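Local coordinates for agarase (Pseudoalteromonas fuliginea, PDB 6XJ9), which probably hydrolyses agarose, the galactan of red algal cell walls, as a glycoside hydrolase of family 50, at residues K221-F226 with S720-R725; N362-L367 with Y395-A400. All blocks are in the same frame, centred on the assembly; numbering follows the deposited sequence.

In the fold
From the N terminus, the chain leaves strand 199-210 of the beta-rich N-terminal part and enters the loop holding 221-226. Almost five hundred residues later this loop meets 720-725, in the loop that follows strand 709-714, and contact 1 closes the larger ring. Contact 2 is nested inside it: 362-367, just past helix 358-361, is joined by the start of helix 397-406 after a short excursion through strands 378-381 and 392-395. The two centres lie about 6 Å apart. Thr315 of the small antiparallel sheet borders 720-725 and contact 2, while backbone bonds, probably including Lys221 N to Asn362 O, join 221-226 to 362-367; together these tie the three parts.

Contact 1: K221-F226 with S720-R725; sequences KIVDEF and SPITGR
Val223 and Ile722 meet through methyl groups: CG2 of Val223 lies 3.8 Å from CG2 of Ile722, with CG1 of Val223 only slightly farther from the same methyl at 4.1 Å. The two side chains pass alongside each other, running in opposite directions. With its CG1 anti to the backbone N (chi1 -169°), Val223 presents both branches to the loop 720-725. At the margin, CD1 of Ile222 comes to 4.3 Å from CG2 of Thr723, and CD1 of Ile722 lies 4.4 Å from the carbonyl O of Ile222. No hydrogen bond crosses between the segments, so the apolar branches carry the contact.

Ile722 and Thr723 are the two central residues of a type I beta turn from Pro721 to Gly724, closed by Gly724 N to Pro721 O at 3.1 Å; both direct their side chains at 221-226. The other branch of Thr723, OG1, is hydrogen-bonded to the hydroxyl of Thr315, while Arg360 grips the Thr723 carbonyl. On the facing side, Val223 is fixed by backbone bonds to Leu363 and Glu365. Further along, Asp224 closes an Asx turn, OD1 receiving Phe226 N at 2.7 Å from above the carboxylate plane.

The arrangement is a buried loop-to-loop junction: the apex of a type I turn, in the loop after barrel strand 709-714, packs against the connection leaving strand 199-210, consistent with a beta-rich accessory domain joined to a TIM-barrel hydrolase.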
loop_
_atom_site.group_PDB
_atom_site.type_symbol
_atom_site.label_atom_id
_atom_site.label_comp_id
_atom_site.label_asym_id
_atom_site.label_seq_id
_atom_site.Cartn_x
_atom_site.Cartn_y
_atom_site.Cartn_z
ATOM N N LYS A 221 28.676 10.509 -3.320
ATOM C CA LYS A 221 28.417 9.257 -2.627
ATOM C C LYS A 221 26.917 9.060 -2.412
ATOM O O LYS A 221 26.466 8.781 -1.297
ATOM C CB LYS A 221 29.273 9.181 -1.358
ATOM C CG LYS A 221 30.773 9.211 -1.626
ATOM C CD LYS A 221 31.600 8.514 -0.569
ATOM C CE LYS A 221 31.884 9.382 0.632
ATOM N NZ LYS A 221 32.530 8.598 1.716
ATOM N N ILE A 222 26.163 9.178 -3.517
ATOM C CA ILE A 222 24.714 9.042 -3.497
ATOM C C ILE A 222 24.307 7.583 -3.715
ATOM O O ILE A 222 23.150 7.230 -3.501
ATOM C CB ILE A 222 24.057 10.008 -4.511
ATOM C CG1 ILE A 222 24.574 9.798 -5.937
ATOM C CG2 ILE A 222 24.252 11.445 -4.047
ATOM C CD1 ILE A 222 23.794 10.563 -7.010
ATOM N N VAL A 223 25.264 6.742 -4.123
ATOM C CA VAL A 223 25.032 5.321 -4.371
ATOM C C VAL A 223 25.800 4.487 -3.340
ATOM O O VAL A 223 26.967 4.772 -3.072
ATOM C CB VAL A 223 25.452 4.949 -5.807
ATOM C CG1 VAL A 223 24.977 3.562 -6.198
ATOM C CG2 VAL A 223 24.958 5.969 -6.822
ATOM N N ASP A 224 25.145 3.468 -2.758
ATOM C CA ASP A 224 25.814 2.539 -1.847
ATOM C C ASP A 224 26.325 1.331 -2.630
ATOM O O ASP A 224 26.279 1.325 -3.859
ATOM C CB ASP A 224 24.957 2.161 -0.634
ATOM C CG ASP A 224 23.796 1.226 -0.949
ATOM O OD1 ASP A 224 23.805 0.608 -2.027
ATOM O OD2 ASP A 224 22.884 1.129 -0.121
ATOM N N GLU A 225 26.808 0.306 -1.911
ATOM C CA GLU A 225 27.485 -0.811 -2.555
ATOM C C GLU A 225 26.474 -1.728 -3.242
ATOM O O GLU A 225 26.877 -2.601 -4.010
ATOM C CB GLU A 225 28.360 -1.591 -1.564
ATOM C CG GLU A 225 27.568 -2.446 -0.589
ATOM C CD GLU A 225 27.214 -1.753 0.715
ATOM O OE1 GLU A 225 27.048 -0.508 0.696
ATOM O OE2 GLU A 225 27.110 -2.455 1.756
ATOM N N PHE A 226 25.178 -1.534 -2.940
ATOM C CA PHE A 226 24.109 -2.343 -3.520
ATOM C C PHE A 226 23.457 -1.611 -4.696
ATOM O O PHE A 226 22.508 -2.116 -5.300
ATOM C CB PHE A 226 23.063 -2.711 -2.468
ATOM C CG PHE A 226 23.589 -3.508 -1.298
ATOM C CD1 PHE A 226 24.024 -4.817 -1.465
ATOM C CD2 PHE A 226 23.672 -2.939 -0.036
ATOM C CE1 PHE A 226 24.516 -5.543 -0.387
ATOM C CE2 PHE A 226 24.166 -3.663 1.044
ATOM C CZ PHE A 226 24.592 -4.963 0.866
ATOM N N SER A 720 15.615 1.419 -13.326
ATOM C CA SER A 720 16.792 1.953 -13.988
ATOM C C SER A 720 17.839 2.241 -12.914
ATOM O O SER A 720 17.461 2.481 -11.772
ATOM C CB SER A 720 16.446 3.196 -14.756
ATOM O OG SER A 720 15.831 2.860 -15.994
ATOM N N PRO A 721 19.163 2.190 -13.215
ATOM C CA PRO A 721 20.176 2.614 -12.249
ATOM C C PRO A 721 19.835 3.990 -11.693
ATOM O O PRO A 721 19.312 4.847 -12.408
ATOM C CB PRO A 721 21.467 2.658 -13.068
ATOM C CG PRO A 721 21.229 1.594 -14.132
ATOM C CD PRO A 721 19.754 1.710 -14.473
ATOM N N ILE A 722 20.133 4.185 -10.408
ATOM C CA ILE A 722 19.837 5.450 -9.757
ATOM C C ILE A 722 20.653 6.571 -10.399
ATOM O O ILE A 722 20.220 7.720 -10.385
ATOM C CB ILE A 722 20.034 5.347 -8.227
ATOM C CG1 ILE A 722 19.623 6.626 -7.495
ATOM C CG2 ILE A 722 21.449 4.925 -7.883
ATOM C CD1 ILE A 722 19.629 6.505 -5.980
ATOM N N THR A 723 21.811 6.225 -10.984
ATOM C CA THR A 723 22.706 7.199 -11.589
ATOM C C THR A 723 22.589 7.206 -13.114
ATOM O O THR A 723 23.462 7.721 -13.818
ATOM C CB THR A 723 24.145 6.936 -11.146
ATOM O OG1 THR A 723 24.321 5.542 -11.386
ATOM C CG2 THR A 723 24.362 7.254 -9.681
ATOM N N GLY A 724 21.497 6.631 -13.619
ATOM C CA GLY A 724 21.202 6.694 -15.040
ATOM C C GLY A 724 21.634 5.423 -15.759
ATOM O O GLY A 724 22.732 4.922 -15.538
ATOM N N ARG A 725 20.747 4.887 -16.601
ATOM C CA ARG A 725 21.188 3.882 -17.552
ATOM C C ARG A 725 22.250 4.513 -18.458
ATOM O O ARG A 725 22.144 5.690 -18.791
ATOM C CB ARG A 725 20.001 3.271 -18.300
ATOM C CG ARG A 725 19.416 4.171 -19.374
ATOM C CD ARG A 725 18.252 3.504 -20.062
ATOM N NE ARG A 725 17.789 4.283 -21.201
ATOM C CZ ARG A 725 16.726 3.957 -21.926
ATOM N NH1 ARG A 725 16.024 2.877 -21.623
ATOM N NH2 ARG A 725 16.367 4.709 -22.946
#

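Contact 2: N362-L367 with Y395-A400; sequences NLFEWL and YSFYAA
Phe397 meets three side chains of 362-367 at the outer end of its ring. The aromatic contacts come first. CE1 of Phe364 reaches the rim of the Phe397 ring, 3.6 Å from CE2; the rings meet obliquely, their planes 32° apart. Trp366 slides past Phe397 in the opposite direction, so that CE1 of Phe397 arrives at the edge of the indole, 4.0 Å from CE3. The far end of the indole reaches Tyr395, CH2 standing 3.9 Å from OH, a hydroxyl hydrogen-bonded to the carbonyl of Leu374. Tyr395 itself lays CD2 over the centre of one Phe397 face, 3.7 Å above the plane.

The aliphatic share belongs to Leu367, whose CD2 touches both rings, 3.7 Å from CZ of Phe397 and 4.1 Å from CD2 of Tyr395. Its CG is anti to the carbonyl carbon (chi1 -72°); CD1 continues the extended chain, and the other branch, CD2, turns to the rings. Thr317 and Tyr319 of strand 315-320 also touch this leucine. A serine in place of Phe397 would probably open a gap between Phe364, Trp366 and Leu367 and take away the face that Tyr395 covers.

Among polar contacts, the Trp366 carbonyl O lies in the plane of the Phe397 ring, 3.7 Å from CE1. Ser396 is the N-cap of helix 397-406: its OG accepts Ala399 N at 3.2 Å, nearly straight at 161°, which fixes the turn carrying Phe397. The whole is an aromatic cluster at a capped helix start, joining helix 397-406 and the end of strand 392-395 to the loop after helix 358-361.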
loop_
_atom_site.group_PDB
_atom_site.type_symbol
_atom_site.label_atom_id
_atom_site.label_comp_id
_atom_site.label_asym_id
_atom_site.label_seq_id
_atom_site.Cartn_x
_atom_site.Cartn_y
_atom_site.Cartn_z
ATOM N N ASN A 362 32.608 10.128 -8.442
ATOM C CA ASN A 362 32.321 10.486 -7.056
ATOM C C ASN A 362 30.882 10.166 -6.645
ATOM O O ASN A 362 30.542 10.280 -5.464
ATOM C CB ASN A 362 32.729 11.929 -6.753
ATOM C CG ASN A 362 34.235 12.076 -6.667
ATOM O OD1 ASN A 362 34.904 11.273 -6.016
ATOM N ND2 ASN A 362 34.775 13.096 -7.318
ATOM N N LEU A 363 30.049 9.747 -7.607
ATOM C CA LEU A 363 28.690 9.312 -7.305
ATOM C C LEU A 363 28.708 8.110 -6.363
ATOM O O LEU A 363 27.797 7.958 -5.561
ATOM C CB LEU A 363 27.963 8.916 -8.596
ATOM C CG LEU A 363 27.740 10.003 -9.647
ATOM C CD1 LEU A 363 27.357 9.355 -10.972
ATOM C CD2 LEU A 363 26.671 11.002 -9.212
ATOM N N PHE A 364 29.735 7.257 -6.488
ATOM C CA PHE A 364 29.722 5.896 -5.969
ATOM C C PHE A 364 30.526 5.767 -4.673
ATOM O O PHE A 364 31.709 6.131 -4.637
ATOM C CB PHE A 364 30.248 4.946 -7.052
ATOM C CG PHE A 364 29.474 5.006 -8.348
ATOM C CD1 PHE A 364 28.177 4.511 -8.424
ATOM C CD2 PHE A 364 30.031 5.572 -9.487
ATOM C CE1 PHE A 364 27.458 4.576 -9.610
ATOM C CE2 PHE A 364 29.318 5.635 -10.677
ATOM C CZ PHE A 364 28.029 5.143 -10.735
ATOM N N GLU A 365 29.884 5.217 -3.626
ATOM C CA GLU A 365 30.566 4.853 -2.382
ATOM C C GLU A 365 31.575 3.730 -2.625
ATOM O O GLU A 365 32.608 3.693 -1.964
ATOM C CB GLU A 365 29.598 4.399 -1.285
ATOM C CG GLU A 365 28.994 5.541 -0.486
ATOM C CD GLU A 365 28.069 5.190 0.669
ATOM O OE1 GLU A 365 27.583 4.035 0.748
ATOM O OE2 GLU A 365 27.805 6.094 1.481
ATOM N N TRP A 366 31.267 2.822 -3.569
ATOM C CA TRP A 366 32.039 1.604 -3.783
ATOM C C TRP A 366 31.879 1.130 -5.225
ATOM O O TRP A 366 30.767 1.035 -5.734
ATOM C CB TRP A 366 31.603 0.507 -2.792
ATOM C CG TRP A 366 32.099 -0.881 -3.081
ATOM C CD1 TRP A 366 33.230 -1.468 -2.583
ATOM C CD2 TRP A 366 31.469 -1.880 -3.911
ATOM N NE1 TRP A 366 33.352 -2.752 -3.049
ATOM C CE2 TRP A 366 32.292 -3.031 -3.872
ATOM C CE3 TRP A 366 30.309 -1.915 -4.698
ATOM C CZ2 TRP A 366 31.979 -4.196 -4.577
ATOM C CZ3 TRP A 366 30.001 -3.066 -5.395
ATOM C CH2 TRP A 366 30.826 -4.193 -5.332
ATOM N N LEU A 367 33.012 0.851 -5.866
ATOM C CA LEU A 367 33.082 0.004 -7.043
ATOM C C LEU A 367 34.093 -1.087 -6.717
ATOM O O LEU A 367 35.018 -0.839 -5.949
ATOM C CB LEU A 367 33.560 0.845 -8.229
ATOM C CG LEU A 367 32.561 1.859 -8.784
ATOM C CD1 LEU A 367 33.185 2.637 -9.936
ATOM C CD2 LEU A 367 31.283 1.163 -9.233
ATOM N N TYR A 395 29.126 -0.120 -14.801
ATOM C CA TYR A 395 28.974 -1.174 -13.811
ATOM C C TYR A 395 27.493 -1.511 -13.688
ATOM O O TYR A 395 26.662 -0.636 -13.885
ATOM C CB TYR A 395 29.575 -0.777 -12.462
ATOM C CG TYR A 395 29.759 -1.960 -11.546
ATOM C CD1 TYR A 395 30.648 -2.985 -11.855
ATOM C CD2 TYR A 395 29.020 -2.073 -10.385
ATOM C CE1 TYR A 395 30.796 -4.090 -11.030
ATOM C CE2 TYR A 395 29.177 -3.154 -9.531
ATOM C CZ TYR A 395 30.063 -4.166 -9.857
ATOM O OH TYR A 395 30.177 -5.223 -9.008
ATOM N N SER A 396 27.188 -2.779 -13.378
ATOM C CA SER A 396 25.818 -3.216 -13.133
ATOM C C SER A 396 25.626 -3.654 -11.678
ATOM O O SER A 396 25.981 -4.773 -11.311
ATOM C CB SER A 396 25.419 -4.308 -14.083
ATOM O OG SER A 396 24.074 -4.697 -13.832
ATOM N N PHE A 397 25.028 -2.781 -10.856
ATOM C CA PHE A 397 24.791 -3.132 -9.464
ATOM C C PHE A 397 23.718 -4.217 -9.363
ATOM O O PHE A 397 23.758 -5.044 -8.446
ATOM C CB PHE A 397 24.490 -1.894 -8.612
ATOM C CG PHE A 397 25.653 -0.950 -8.415
ATOM C CD1 PHE A 397 26.592 -1.176 -7.417
ATOM C CD2 PHE A 397 25.801 0.168 -9.221
ATOM C CE1 PHE A 397 27.664 -0.309 -7.250
ATOM C CE2 PHE A 397 26.867 1.042 -9.051
ATOM C CZ PHE A 397 27.794 0.806 -8.059
ATOM N N TYR A 398 22.767 -4.224 -10.309
ATOM C CA TYR A 398 21.750 -5.263 -10.285
ATOM C C TYR A 398 22.390 -6.632 -10.512
ATOM O O TYR A 398 22.109 -7.561 -9.764
ATOM C CB TYR A 398 20.588 -4.996 -11.245
ATOM C CG TYR A 398 19.556 -6.099 -11.213
ATOM C CD1 TYR A 398 18.682 -6.231 -10.142
ATOM C CD2 TYR A 398 19.500 -7.057 -12.215
ATOM C CE1 TYR A 398 17.756 -7.261 -10.091
ATOM C CE2 TYR A 398 18.584 -8.096 -12.180
ATOM C CZ TYR A 398 17.708 -8.197 -11.113
ATOM O OH TYR A 398 16.787 -9.204 -11.068
ATOM N N ALA A 399 23.259 -6.747 -11.522
ATOM C CA ALA A 399 23.921 -8.014 -11.808
ATOM C C ALA A 399 24.826 -8.417 -10.638
ATOM O O ALA A 399 24.876 -9.589 -10.276
ATOM C CB ALA A 399 24.707 -7.922 -13.093
ATOM N N ALA A 400 25.546 -7.447 -10.052
ATOM C CA ALA A 400 26.355 -7.734 -8.872
ATOM C C ALA A 400 25.485 -8.340 -7.766
ATOM O O ALA A 400 25.860 -9.338 -7.144
ATOM C CB ALA A 400 27.083 -6.494 -8.412
#